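L-lysine 6-oxidase (Marinomonas mediterranea, PDB 3WEU) oxidises the epsilon-amino group of L-lysine with a cysteine tryptophylquinone cofactor, releasing ammonium and the hydrogen peroxide that makes it antibacterial. Local coordinates at residues E35-V38 and D39-T43; D111-Y114 and S115-G118; V431-M434 and D435-S438; F645-T648 and E649-H652; Q664-N668 and S669-E673. All coordinates share one frame; numbering follows the deposited sequence.

Contact 1 of 5, residues E35-V38 and D39-T43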
loop_
_atom_site.group_PDB
_atom_site.type_symbol
_atom_site.label_atom_id
_atom_site.label_comp_id
_atom_site.label_asym_id
_atom_site.label_seq_id
_atom_site.Cartn_x
_atom_site.Cartn_y
_atom_site.Cartn_z
ATOM N N GLU A 35 43.535 -2.871 9.861
ATOM C CA GLU A 35 43.641 -1.791 10.810
ATOM C C GLU A 35 44.814 -0.913 10.384
ATOM O O GLU A 35 45.658 -1.310 9.526
ATOM C CB GLU A 35 43.881 -2.330 12.217
ATOM C CG GLU A 35 42.805 -3.236 12.787
ATOM C CD GLU A 35 41.453 -2.606 12.966
ATOM O OE1 GLU A 35 41.392 -1.359 13.165
ATOM O OE2 GLU A 35 40.478 -3.387 13.015
ATOM N N HIS A 36 44.894 0.277 10.967
ATOM C CA HIS A 36 45.989 1.141 10.654
ATOM C C HIS A 36 46.497 1.891 11.887
ATOM O O HIS A 36 45.780 1.982 12.872
ATOM C CB HIS A 36 45.537 2.138 9.567
ATOM C CG HIS A 36 44.442 3.024 10.023
ATOM N ND1 HIS A 36 44.668 4.135 10.808
ATOM C CD2 HIS A 36 43.102 2.961 9.830
ATOM C CE1 HIS A 36 43.515 4.692 11.119
ATOM N NE2 HIS A 36 42.544 3.989 10.553
ATOM N N ASP A 37 47.680 2.484 11.759
ATOM C CA ASP A 37 48.287 3.322 12.848
ATOM C C ASP A 37 47.952 4.788 12.638
ATOM O O ASP A 37 47.255 5.099 11.734
ATOM C CB ASP A 37 49.787 3.184 12.935
ATOM C CG ASP A 37 50.514 3.622 11.706
ATOM O OD1 ASP A 37 50.087 4.421 10.849
ATOM O OD2 ASP A 37 51.592 3.103 11.584
ATOM N N VAL A 38 48.469 5.688 13.487
ATOM C CA VAL A 38 48.085 7.097 13.394
ATOM C C VAL A 38 48.578 7.808 12.169
ATOM O O VAL A 38 48.012 8.834 11.834
ATOM C CB VAL A 38 48.540 7.898 14.653
ATOM C CG1 VAL A 38 47.801 7.319 15.852
ATOM C CG2 VAL A 38 50.030 7.862 14.784
ATOM N N ASP A 39 49.602 7.223 11.531
ATOM C CA ASP A 39 50.120 7.661 10.253
ATOM C C ASP A 39 49.312 7.123 9.054
ATOM O O ASP A 39 49.695 7.404 7.920
ATOM C CB ASP A 39 51.562 7.192 10.065
ATOM C CG ASP A 39 52.553 7.879 11.038
ATOM O OD1 ASP A 39 52.223 8.950 11.519
ATOM O OD2 ASP A 39 53.649 7.328 11.249
ATOM N N LEU A 40 48.265 6.330 9.334
ATOM C CA LEU A 40 47.406 5.715 8.333
ATOM C C LEU A 40 48.167 4.687 7.446
ATOM O O LEU A 40 47.810 4.478 6.284
ATOM C CB LEU A 40 46.766 6.770 7.455
ATOM C CG LEU A 40 45.514 7.471 7.919
ATOM C CD1 LEU A 40 45.173 7.439 9.398
ATOM C CD2 LEU A 40 45.233 8.788 7.212
ATOM N N LYS A 41 49.148 4.004 8.026
ATOM C CA LYS A 41 49.751 2.843 7.439
ATOM C C LYS A 41 49.093 1.567 7.982
ATOM O O LYS A 41 48.745 1.509 9.149
ATOM C CB LYS A 41 51.207 2.823 7.736
ATOM C CG LYS A 41 51.746 4.157 7.191
ATOM C CD LYS A 41 53.209 4.272 7.395
ATOM C CE LYS A 41 53.642 5.591 6.728
ATOM N NZ LYS A 41 55.024 5.271 6.399
ATOM N N PRO A 42 48.892 0.597 7.102
ATOM C CA PRO A 42 48.223 -0.635 7.488
ATOM C C PRO A 42 49.049 -1.355 8.534
ATOM O O PRO A 42 50.293 -1.347 8.444
ATOM C CB PRO A 42 48.170 -1.437 6.201
ATOM C CG PRO A 42 49.003 -0.709 5.201
ATOM C CD PRO A 42 49.269 0.639 5.683
ATOM N N THR A 43 48.406 -1.920 9.539
ATOM C CA THR A 43 49.109 -2.646 10.565
ATOM C C THR A 43 48.739 -4.143 10.487
ATOM O O THR A 43 49.393 -4.880 9.803
ATOM C CB THR A 43 48.830 -2.044 11.934
ATOM O OG1 THR A 43 47.432 -1.882 12.151
ATOM C CG2 THR A 43 49.541 -0.619 12.056
HETATM O O HOH W 1 46.892 -0.803 14.409
#
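Asp37 and Lys41 close the end of a small beta hairpin, where strand 34-36 turns back through a type I turn, Asp37 to Leu40, into strand 42-43. Leu40 has positive phi, and Asp37 N binds Lys41 O at 3.0 Å; together these fit a type I turn followed by a G1 bulge.

The Asp37 side chain lies over the turn, and its CB rests against the methyl of Thr43, 3.9 Å from CG2. At chi1 62° CG is held between the backbone N and the carbonyl carbon, which swings the carboxylate inward. OD1 then takes Lys41 N at 3.0 Å, an almost straight bond (165°) that arrives from above the carboxylate plane, and both carboxylate oxygens lie against Lys41 CB. The lysine runs alongside the aspartate but does not pair with it: NZ goes on to Gln190 OE1.

Leu40 lies beside His36 and sets CD1 3.6 Å from ND1. That ND1 also donates to Asp37 O at 2.9 Å, with the oxygen in the ring plane, and Leu40 N reaches the same oxygen from the opposite face of its carbonyl plane. Two donors thus grip one acceptor, and the ND1 bond, lying in the ring plane, helps fix the imidazole's rotation. Phe22 stacks on the ring, tying the turn to the neighbouring strand 22-24.

Glu35 sends its carboxylate away to Arg57 and Val47 N, but its carbonyl stays with the hairpin: Glu35 O accepts Thr43 N at 2.8 Å and has Pro42 CA 3.3 Å away, a CA-H...O contact.

Contact 2 of 5, residues D111-Y114 and S115-G118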
loop_
_atom_site.group_PDB
_atom_site.type_symbol
_atom_site.label_atom_id
_atom_site.label_comp_id
_atom_site.label_asym_id
_atom_site.label_seq_id
_atom_site.Cartn_x
_atom_site.Cartn_y
_atom_site.Cartn_z
ATOM N N ASP A 111 21.655 -3.949 -32.088
ATOM C CA ASP A 111 20.239 -4.208 -31.972
ATOM C C ASP A 111 19.826 -4.464 -30.530
ATOM O O ASP A 111 18.652 -4.600 -30.261
ATOM C CB ASP A 111 19.844 -5.399 -32.854
ATOM C CG ASP A 111 19.713 -5.008 -34.326
ATOM O OD1 ASP A 111 19.746 -3.794 -34.662
ATOM O OD2 ASP A 111 19.637 -5.921 -35.107
ATOM N N ASN A 112 20.812 -4.560 -29.614
ATOM C CA ASN A 112 20.531 -4.701 -28.199
ATOM C C ASN A 112 20.846 -3.425 -27.451
ATOM O O ASN A 112 20.877 -3.428 -26.220
ATOM C CB ASN A 112 21.391 -5.896 -27.637
ATOM C CG ASN A 112 20.969 -6.325 -26.246
ATOM O OD1 ASN A 112 19.765 -6.548 -25.990
ATOM N ND2 ASN A 112 21.956 -6.473 -25.331
ATOM N N SER A 113 20.996 -2.277 -28.156
ATOM C CA SER A 113 21.194 -0.969 -27.500
ATOM C C SER A 113 20.023 -0.635 -26.670
ATOM O O SER A 113 18.899 -1.097 -26.912
ATOM C CB SER A 113 21.420 0.163 -28.519
ATOM O OG SER A 113 20.180 0.519 -29.122
ATOM N N TYR A 114 20.219 0.245 -25.700
ATOM C CA TYR A 114 19.105 0.650 -24.848
ATOM C C TYR A 114 17.956 1.236 -25.712
ATOM O O TYR A 114 16.767 0.948 -25.487
ATOM C CB TYR A 114 19.508 1.721 -23.862
ATOM C CG TYR A 114 20.375 1.297 -22.706
ATOM C CD1 TYR A 114 19.817 0.655 -21.636
ATOM C CD2 TYR A 114 21.748 1.561 -22.706
ATOM C CE1 TYR A 114 20.598 0.269 -20.556
ATOM C CE2 TYR A 114 22.548 1.192 -21.615
ATOM C CZ TYR A 114 21.973 0.530 -20.575
ATOM O OH TYR A 114 22.651 0.151 -19.421
ATOM N N SER A 115 18.314 2.082 -26.689
ATOM C CA SER A 115 17.236 2.616 -27.621
ATOM C C SER A 115 16.558 1.552 -28.420
ATOM O O SER A 115 15.376 1.504 -28.497
ATOM C CB SER A 115 17.818 3.567 -28.648
ATOM O OG SER A 115 18.183 4.702 -27.906
ATOM N N ALA A 116 17.301 0.698 -29.058
ATOM C CA ALA A 116 16.641 -0.366 -29.769
ATOM C C ALA A 116 15.736 -1.217 -28.922
ATOM O O ALA A 116 14.790 -1.787 -29.453
ATOM C CB ALA A 116 17.645 -1.219 -30.501
ATOM N N ARG A 117 16.031 -1.386 -27.628
ATOM C CA ARG A 117 15.251 -2.238 -26.769
ATOM C C ARG A 117 14.165 -1.501 -26.046
ATOM O O ARG A 117 13.443 -2.087 -25.237
ATOM C CB ARG A 117 16.177 -2.944 -25.741
ATOM C CG ARG A 117 17.201 -3.882 -26.348
ATOM C CD ARG A 117 16.590 -4.862 -27.290
ATOM N NE ARG A 117 17.283 -6.113 -27.320
ATOM C CZ ARG A 117 16.839 -7.155 -28.003
ATOM N NH1 ARG A 117 15.869 -6.967 -28.857
ATOM N NH2 ARG A 117 17.434 -8.335 -27.917
ATOM N N GLY A 118 14.037 -0.198 -26.284
ATOM C CA GLY A 118 12.995 0.556 -25.624
ATOM C C GLY A 118 13.153 0.681 -24.109
ATOM O O GLY A 118 12.169 0.811 -23.377
HETATM O O HOH W 2 18.071 -8.298 -24.881
#
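The carbonyl oxygen of Asp111 lies over one face of the Arg117 guanidinium, offset toward the rim and 3.6 Å from NE, and it also touches the methyl of Ala116. Next comes Asn112, whose amide stands almost perpendicular to the guanidinium (88°). OD1 meets the edge, taking NE on a lone pair at 2.8 Å in a nearly straight bond, and a water leans on OD1 and, weakly, on Arg117 NH2. The amide is itself fixed from behind, because ND2 is held by the carbonyls of Leu102 and Asn105.

Ser113 grips the turn twice. With chi1 at 76° its hydroxyl leans over the following residues, so that OG accepts Ala116 N at 2.9 Å, while Ser113 O takes Arg117 N at 3.0 Å. Tyr114 O adds a weak second bond to Arg117 N, just as the chain enters the type I turn Ser115 to Gly118; the Tyr114 ring points away from the turn, stacks on Tyr97 and is bonded through OH to Trp96 NE1, both earlier in the same long loop.

Arg117 NH1 makes a salt bridge to Asp396, which belongs to the C-terminal domain. Neutral oxygens therefore orient a largely buried guanidinium within this loop, and the carboxylate from the other region probably balances its charge.

Contact 3 of 5, residues V431-M434 and D435-S438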
loop_
_atom_site.group_PDB
_atom_site.type_symbol
_atom_site.label_atom_id
_atom_site.label_comp_id
_atom_site.label_asym_id
_atom_site.label_seq_id
_atom_site.Cartn_x
_atom_site.Cartn_y
_atom_site.Cartn_z
ATOM N N VAL A 431 50.632 -7.915 -14.990
ATOM C CA VAL A 431 49.564 -7.209 -14.314
ATOM C C VAL A 431 50.115 -7.029 -12.911
ATOM O O VAL A 431 50.558 -7.984 -12.283
ATOM C CB VAL A 431 48.287 -8.082 -14.231
ATOM C CG1 VAL A 431 47.221 -7.404 -13.472
ATOM C CG2 VAL A 431 47.787 -8.362 -15.652
ATOM N N SER A 432 50.119 -5.820 -12.413
ATOM C CA SER A 432 50.547 -5.570 -11.045
ATOM C C SER A 432 49.655 -6.283 -10.049
ATOM O O SER A 432 48.453 -6.261 -10.181
ATOM C CB SER A 432 50.465 -4.039 -10.802
ATOM O OG SER A 432 50.606 -3.749 -9.432
ATOM N N ASP A 433 50.233 -6.823 -8.970
ATOM C CA ASP A 433 49.437 -7.293 -7.835
ATOM C C ASP A 433 48.536 -6.298 -7.200
ATOM O O ASP A 433 47.468 -6.628 -6.688
ATOM C CB ASP A 433 50.361 -7.797 -6.720
ATOM C CG ASP A 433 50.981 -9.108 -7.059
ATOM O OD1 ASP A 433 50.516 -9.791 -8.033
ATOM O OD2 ASP A 433 51.920 -9.483 -6.321
ATOM N N MET A 434 48.947 -5.029 -7.205
ATOM C CA MET A 434 48.095 -3.995 -6.599
ATOM C C MET A 434 46.808 -3.759 -7.409
ATOM O O MET A 434 45.700 -3.476 -6.845
ATOM C CB MET A 434 48.888 -2.701 -6.529
ATOM C CG MET A 434 50.144 -2.841 -5.672
ATOM S SD MET A 434 50.948 -1.175 -5.643
ATOM C CE MET A 434 49.644 -0.362 -4.813
ATOM N N ASP A 435 46.904 -4.070 -8.708
ATOM C CA ASP A 435 45.758 -3.922 -9.562
ATOM C C ASP A 435 44.787 -5.096 -9.394
ATOM O O ASP A 435 43.595 -4.920 -9.536
ATOM C CB ASP A 435 46.160 -3.858 -11.021
ATOM C CG ASP A 435 46.819 -2.535 -11.401
ATOM O OD1 ASP A 435 46.780 -1.578 -10.578
ATOM O OD2 ASP A 435 47.354 -2.500 -12.559
ATOM N N THR A 436 45.301 -6.281 -9.104
ATOM C CA THR A 436 44.376 -7.409 -8.912
ATOM C C THR A 436 43.714 -7.378 -7.536
ATOM O O THR A 436 42.586 -7.879 -7.377
ATOM C CB THR A 436 45.089 -8.733 -9.178
ATOM O OG1 THR A 436 46.120 -8.932 -8.215
ATOM C CG2 THR A 436 45.656 -8.743 -10.564
ATOM N N ALA A 437 44.401 -6.798 -6.533
ATOM C CA ALA A 437 43.953 -6.887 -5.162
ATOM C C ALA A 437 42.734 -6.057 -4.891
ATOM O O ALA A 437 42.092 -6.312 -3.904
ATOM C CB ALA A 437 45.029 -6.465 -4.187
ATOM N N SER A 438 42.451 -5.050 -5.707
ATOM C CA SER A 438 41.278 -4.253 -5.479
ATOM C C SER A 438 40.078 -4.957 -6.091
ATOM O O SER A 438 39.155 -5.426 -5.378
ATOM C CB SER A 438 41.458 -2.859 -6.096
ATOM O OG SER A 438 41.914 -2.988 -7.438
HETATM O O HOH W 3 48.987 -3.895 -14.137
HETATM O O HOH W 4 48.075 -10.784 -8.905
#
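Helix 433-439 begins here with a somewhat mixed first turn, since Ser432 O takes Asp435 N at 3.1 Å and Thr436 N only weakly, before Asp433 O accepts Ala437 N at 3.1 Å.

Ser432 is the N-cap. Its hydroxyl, turned opposite the backbone N (chi1 168°), accepts Met434 N at 3.1 Å. A water joins the N-cap to the third residue of the helix, accepting from Ser432 N at 2.8 Å and donating to Asp435 OD2 at 2.7 Å. The other oxygen, Asp435 OD1, is held by His6 ND1 and Ser8 N of strand 4-13. Val431 CG1 touches Thr436 CG2 at 3.6 Å, the two residues occupying the N' and N4 positions as in a hydrophobic staple. Thr436 OG1, on the other branch, shares a water with Asp433 OD1.

Both carboxylates thus lie at the amino end of the helix, where its dipole would be expected to favour negative charge. Asp435 uses one oxygen on the cap water and the other on the N-terminal strand, so one side chain links the helix start to that strand, which Ser438 also reaches through Ile9 O.

Contact 4 of 5, residues F645-T648 and E649-H652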
loop_
_atom_site.group_PDB
_atom_site.type_symbol
_atom_site.label_atom_id
_atom_site.label_comp_id
_atom_site.label_asym_id
_atom_site.label_seq_id
_atom_site.Cartn_x
_atom_site.Cartn_y
_atom_site.Cartn_z
ATOM N N PHE A 645 34.100 -20.988 8.948
ATOM C CA PHE A 645 33.486 -19.699 8.763
ATOM C C PHE A 645 32.121 -19.651 9.423
ATOM O O PHE A 645 31.256 -20.539 9.209
ATOM C CB PHE A 645 33.246 -19.428 7.277
ATOM C CG PHE A 645 34.444 -19.013 6.496
ATOM C CD1 PHE A 645 35.345 -19.922 5.999
ATOM C CD2 PHE A 645 34.673 -17.674 6.269
ATOM C CE1 PHE A 645 36.455 -19.489 5.253
ATOM C CE2 PHE A 645 35.747 -17.243 5.520
ATOM C CZ PHE A 645 36.613 -18.154 4.984
ATOM N N THR A 646 31.891 -18.641 10.208
ATOM C CA THR A 646 30.615 -18.401 10.769
ATOM C C THR A 646 30.258 -16.929 10.686
ATOM O O THR A 646 31.105 -16.034 10.434
ATOM C CB THR A 646 30.524 -18.744 12.310
ATOM O OG1 THR A 646 31.248 -17.783 13.059
ATOM C CG2 THR A 646 31.110 -20.099 12.645
ATOM N N GLU A 647 28.983 -16.650 10.981
ATOM C CA GLU A 647 28.545 -15.279 11.240
ATOM C C GLU A 647 29.366 -14.725 12.403
ATOM O O GLU A 647 29.649 -15.432 13.387
ATOM C CB GLU A 647 27.077 -15.250 11.752
ATOM C CG GLU A 647 26.070 -15.419 10.630
ATOM C CD GLU A 647 24.655 -15.143 11.031
ATOM O OE1 GLU A 647 24.330 -15.404 12.192
ATOM O OE2 GLU A 647 23.917 -14.648 10.175
ATOM N N THR A 648 29.694 -13.451 12.307
ATOM C CA THR A 648 30.256 -12.662 13.421
ATOM C C THR A 648 29.569 -11.269 13.332
ATOM O O THR A 648 29.218 -10.811 12.209
ATOM C CB THR A 648 31.809 -12.489 13.276
ATOM O OG1 THR A 648 32.146 -11.807 12.056
ATOM C CG2 THR A 648 32.549 -13.867 13.282
ATOM N N GLU A 649 29.451 -10.597 14.476
ATOM C CA GLU A 649 29.085 -9.195 14.541
ATOM C C GLU A 649 27.673 -8.871 13.995
ATOM O O GLU A 649 27.362 -7.708 13.664
ATOM C CB GLU A 649 30.130 -8.315 13.875
ATOM C CG GLU A 649 31.511 -8.421 14.501
ATOM C CD GLU A 649 32.460 -7.377 13.948
ATOM O OE1 GLU A 649 32.248 -6.169 14.267
ATOM O OE2 GLU A 649 33.404 -7.762 13.186
ATOM N N ARG A 650 26.776 -9.850 14.043
ATOM C CA ARG A 650 25.357 -9.577 13.673
ATOM C C ARG A 650 24.756 -8.737 14.779
ATOM O O ARG A 650 25.056 -8.973 15.933
ATOM C CB ARG A 650 24.560 -10.887 13.543
ATOM C CG ARG A 650 23.323 -10.714 12.667
ATOM C CD ARG A 650 22.448 -11.937 12.562
ATOM N NE ARG A 650 21.709 -11.956 11.298
ATOM C CZ ARG A 650 20.380 -11.862 11.142
ATOM N NH1 ARG A 650 19.537 -11.820 12.155
ATOM N NH2 ARG A 650 19.896 -11.846 9.927
ATOM N N ASN A 651 23.903 -7.767 14.466
ATOM C CA ASN A 651 23.273 -6.921 15.529
ATOM C C ASN A 651 21.980 -7.619 15.943
ATOM O O ASN A 651 20.833 -7.247 15.519
ATOM C CB ASN A 651 23.051 -5.517 15.042
ATOM C CG ASN A 651 24.330 -4.858 14.470
ATOM O OD1 ASN A 651 25.397 -5.366 14.536
ATOM N ND2 ASN A 651 24.183 -3.694 13.956
ATOM N N HIS A 652 22.171 -8.632 16.761
ATOM C CA HIS A 652 21.076 -9.527 17.100
ATOM C C HIS A 652 19.970 -8.771 17.831
ATOM O O HIS A 652 18.772 -9.127 17.715
ATOM C CB HIS A 652 21.532 -10.646 18.021
ATOM C CG HIS A 652 22.541 -11.546 17.412
ATOM N ND1 HIS A 652 22.282 -12.312 16.301
ATOM C CD2 HIS A 652 23.846 -11.764 17.745
ATOM C CE1 HIS A 652 23.373 -12.999 16.001
ATOM N NE2 HIS A 652 24.334 -12.684 16.865
HETATM O O HOH W 5 23.535 -12.133 9.181
HETATM O O HOH W 6 34.316 -10.199 12.882
#
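The exit from strand 645-648, which pairs antiparallel with strand 631-634, is where Glu647 and Arg650 meet, on either side of a sharp bend in the chain. Glu649 sits at that bend with phi 63°, and the bend brings the two side chains together obliquely on one side of it.

The salt bridge is long, Glu647 OE2 to Arg650 NE at 3.7 Å, although the carboxylate and guanidinium planes lie only 21° apart. A water fills in between them: it donates to OE2 at 2.7 Å and accepts from NE at 2.8 Å, lying in the guanidinium plane at its edge. Arg650 reaches this place with CG opposite its backbone N (chi1 -158°) and the chain extended as far as NE. Arg614 ties both groups down, pairing with Glu647 OE1 through its own guanidinium and receiving Arg650 NH2 on its carbonyl, while Phe655 makes a cation-pi contact with Arg650.

A second water works on the other side of the bend, donating to Thr648 OG1 at 2.8 Å and to Glu649 OE2 at 2.6 Å. Thr648 OG1 is also bonded to Phe631 O of the paired strand, and Glu649 OE2 to Phe49 N.

Beyond the bend, Arg650 CB packs over one face of the His652 ring, and His652 N makes a weak bond to Arg650 O at 3.0 Å. With Asn651 at its centre, this closure is that of an inverse gamma turn.

Contact 5 of 5, residues Q664-N668 and S669-E673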
loop_
_atom_site.group_PDB
_atom_site.type_symbol
_atom_site.label_atom_id
_atom_site.label_comp_id
_atom_site.label_asym_id
_atom_site.label_seq_id
_atom_site.Cartn_x
_atom_site.Cartn_y
_atom_site.Cartn_z
ATOM N N GLN A 664 -0.146 -24.343 15.217
ATOM C CA GLN A 664 -0.725 -23.012 15.086
ATOM C C GLN A 664 -1.129 -22.762 13.655
ATOM O O GLN A 664 -2.123 -22.128 13.405
ATOM C CB GLN A 664 0.154 -21.915 15.588
ATOM C CG GLN A 664 0.291 -21.924 17.089
ATOM C CD GLN A 664 1.185 -20.855 17.586
ATOM O OE1 GLN A 664 2.354 -21.093 17.906
ATOM N NE2 GLN A 664 0.645 -19.651 17.715
ATOM N N VAL A 665 -0.326 -23.239 12.721
ATOM C CA VAL A 665 -0.626 -23.136 11.315
ATOM C C VAL A 665 -1.629 -24.198 10.856
ATOM O O VAL A 665 -2.532 -23.915 10.084
ATOM C CB VAL A 665 0.659 -23.332 10.495
ATOM C CG1 VAL A 665 0.327 -23.329 9.003
ATOM C CG2 VAL A 665 1.695 -22.328 10.886
ATOM N N THR A 666 -1.474 -25.429 11.255
ATOM C CA THR A 666 -2.274 -26.469 10.695
ATOM C C THR A 666 -3.575 -26.647 11.396
ATOM O O THR A 666 -4.504 -27.268 10.859
ATOM C CB THR A 666 -1.582 -27.815 10.746
ATOM O OG1 THR A 666 -1.423 -28.230 12.088
ATOM C CG2 THR A 666 -0.211 -27.705 10.032
ATOM N N GLY A 667 -3.645 -26.211 12.632
ATOM C CA GLY A 667 -4.853 -26.493 13.439
ATOM C C GLY A 667 -4.824 -27.808 14.166
ATOM O O GLY A 667 -5.720 -28.090 14.950
ATOM N N ASN A 668 -3.808 -28.619 13.923
ATOM C CA ASN A 668 -3.674 -29.896 14.585
ATOM C C ASN A 668 -2.674 -29.823 15.744
ATOM O O ASN A 668 -1.456 -29.646 15.507
ATOM C CB ASN A 668 -3.281 -30.954 13.501
ATOM C CG ASN A 668 -3.050 -32.295 14.085
ATOM O OD1 ASN A 668 -3.237 -32.483 15.287
ATOM N ND2 ASN A 668 -2.566 -33.247 13.268
ATOM N N SER A 669 -3.116 -29.966 17.014
ATOM C CA SER A 669 -2.210 -29.713 18.097
ATOM C C SER A 669 -1.111 -30.832 18.169
ATOM O O SER A 669 -0.103 -30.695 18.828
ATOM C CB SER A 669 -2.988 -29.621 19.419
ATOM O OG SER A 669 -3.677 -30.875 19.564
ATOM N N GLU A 670 -1.331 -31.972 17.558
ATOM C CA GLU A 670 -0.289 -32.988 17.551
ATOM C C GLU A 670 0.984 -32.403 16.814
ATOM O O GLU A 670 2.077 -32.770 17.123
ATOM C CB GLU A 670 -0.744 -34.245 16.858
ATOM C CG GLU A 670 0.344 -35.290 16.967
ATOM C CD GLU A 670 -0.105 -36.626 16.497
ATOM O OE1 GLU A 670 -1.002 -37.160 17.171
ATOM O OE2 GLU A 670 0.432 -37.121 15.459
ATOM N N ASP A 671 0.807 -31.466 15.891
ATOM C CA ASP A 671 1.906 -30.885 15.173
ATOM C C ASP A 671 2.789 -29.961 16.015
ATOM O O ASP A 671 3.895 -29.599 15.593
ATOM C CB ASP A 671 1.374 -30.095 13.969
ATOM C CG ASP A 671 0.834 -30.972 12.861
ATOM O OD1 ASP A 671 1.171 -32.184 12.757
ATOM O OD2 ASP A 671 0.054 -30.434 12.011
ATOM N N ASN A 672 2.368 -29.613 17.226
ATOM C CA ASN A 672 3.122 -28.728 18.065
ATOM C C ASN A 672 4.369 -29.336 18.628
ATOM O O ASN A 672 5.079 -28.627 19.286
ATOM C CB ASN A 672 2.289 -28.261 19.278
ATOM C CG ASN A 672 1.153 -27.364 18.848
ATOM O OD1 ASN A 672 1.057 -26.938 17.672
ATOM N ND2 ASN A 672 0.313 -27.007 19.815
ATOM N N GLU A 673 4.654 -30.582 18.308
ATOM C CA GLU A 673 5.977 -31.152 18.602
ATOM C C GLU A 673 7.078 -30.520 17.762
ATOM O O GLU A 673 8.231 -30.651 18.089
ATOM C CB GLU A 673 5.965 -32.617 18.400
ATOM C CG GLU A 673 5.166 -33.323 19.518
ATOM C CD GLU A 673 5.087 -34.861 19.383
ATOM O OE1 GLU A 673 6.092 -35.462 18.936
ATOM O OE2 GLU A 673 4.011 -35.442 19.747
HETATM O O HOH W 7 -5.853 -30.455 17.349
HETATM O O HOH W 8 -1.679 -32.092 10.728
#
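Thr666 and Asp671 face each other because of two first torsions: chi1 of 66° lodges Thr666 OG1 between its own backbone N and carbonyl carbon, and chi1 of -71° sets the Asp671 carboxylate beside its backbone N. The hydroxyl donates to Asp671 OD2 at 2.7 Å, using the anti lone pair, on the side away from the other oxygen. OD2 lies close to the rest of the threonine as well, 3.4 Å from CG2.

The same OG1 accepts Asn668 N at 3.0 Å, an ST turn that closes the end of helix 662-666, where Gly667 has already left helical angles with positive phi. Donating one way and accepting the other, the threonine hydroxyl joins the helix end to the 3-10 segment 669-673 that follows.

Asn668 opens that segment. Its OD1 takes Glu670 N at 3.0 Å, an Asx turn, with the donor above the amide plane, and its backbone O takes Asp671 N at 2.9 Å. The amide meets the Asp671 side chain at about a right angle, and a water links them, accepting from Asn668 ND2 and donating to Asp671 OD2 at 2.7 Å. That oxygen is thus held from two directions.

The second subunit comes up against this corner: Gln664 NE2 bonds Gln664 O of that neighbouring chain, while Ser669 packs on Ser669 of the second subunit and Gln664 OE1 turns back to Leu661 N of its own chain.

In the fold
None of the five contacts is fully buried. Contacts 1 and 5 are at the surface, while contacts 2, 3 and 4 are partly buried, and several of their charged groups have partners elsewhere in the chain. Contacts 1 and 2 both belong to the N-terminal domain yet lie on opposite sides of the chain's centre, their centres 49 Å apart. Contact 3 belongs to the C-terminal domain but holds onto strand 4-13. Backbone bonds dominate in contacts 1 and 3, a hairpin and a helix start, whereas contact 4 relies on waters and a long salt bridge. Contact 5, its centre about 41 Å from the centre of the chain, alone meets the second subunit.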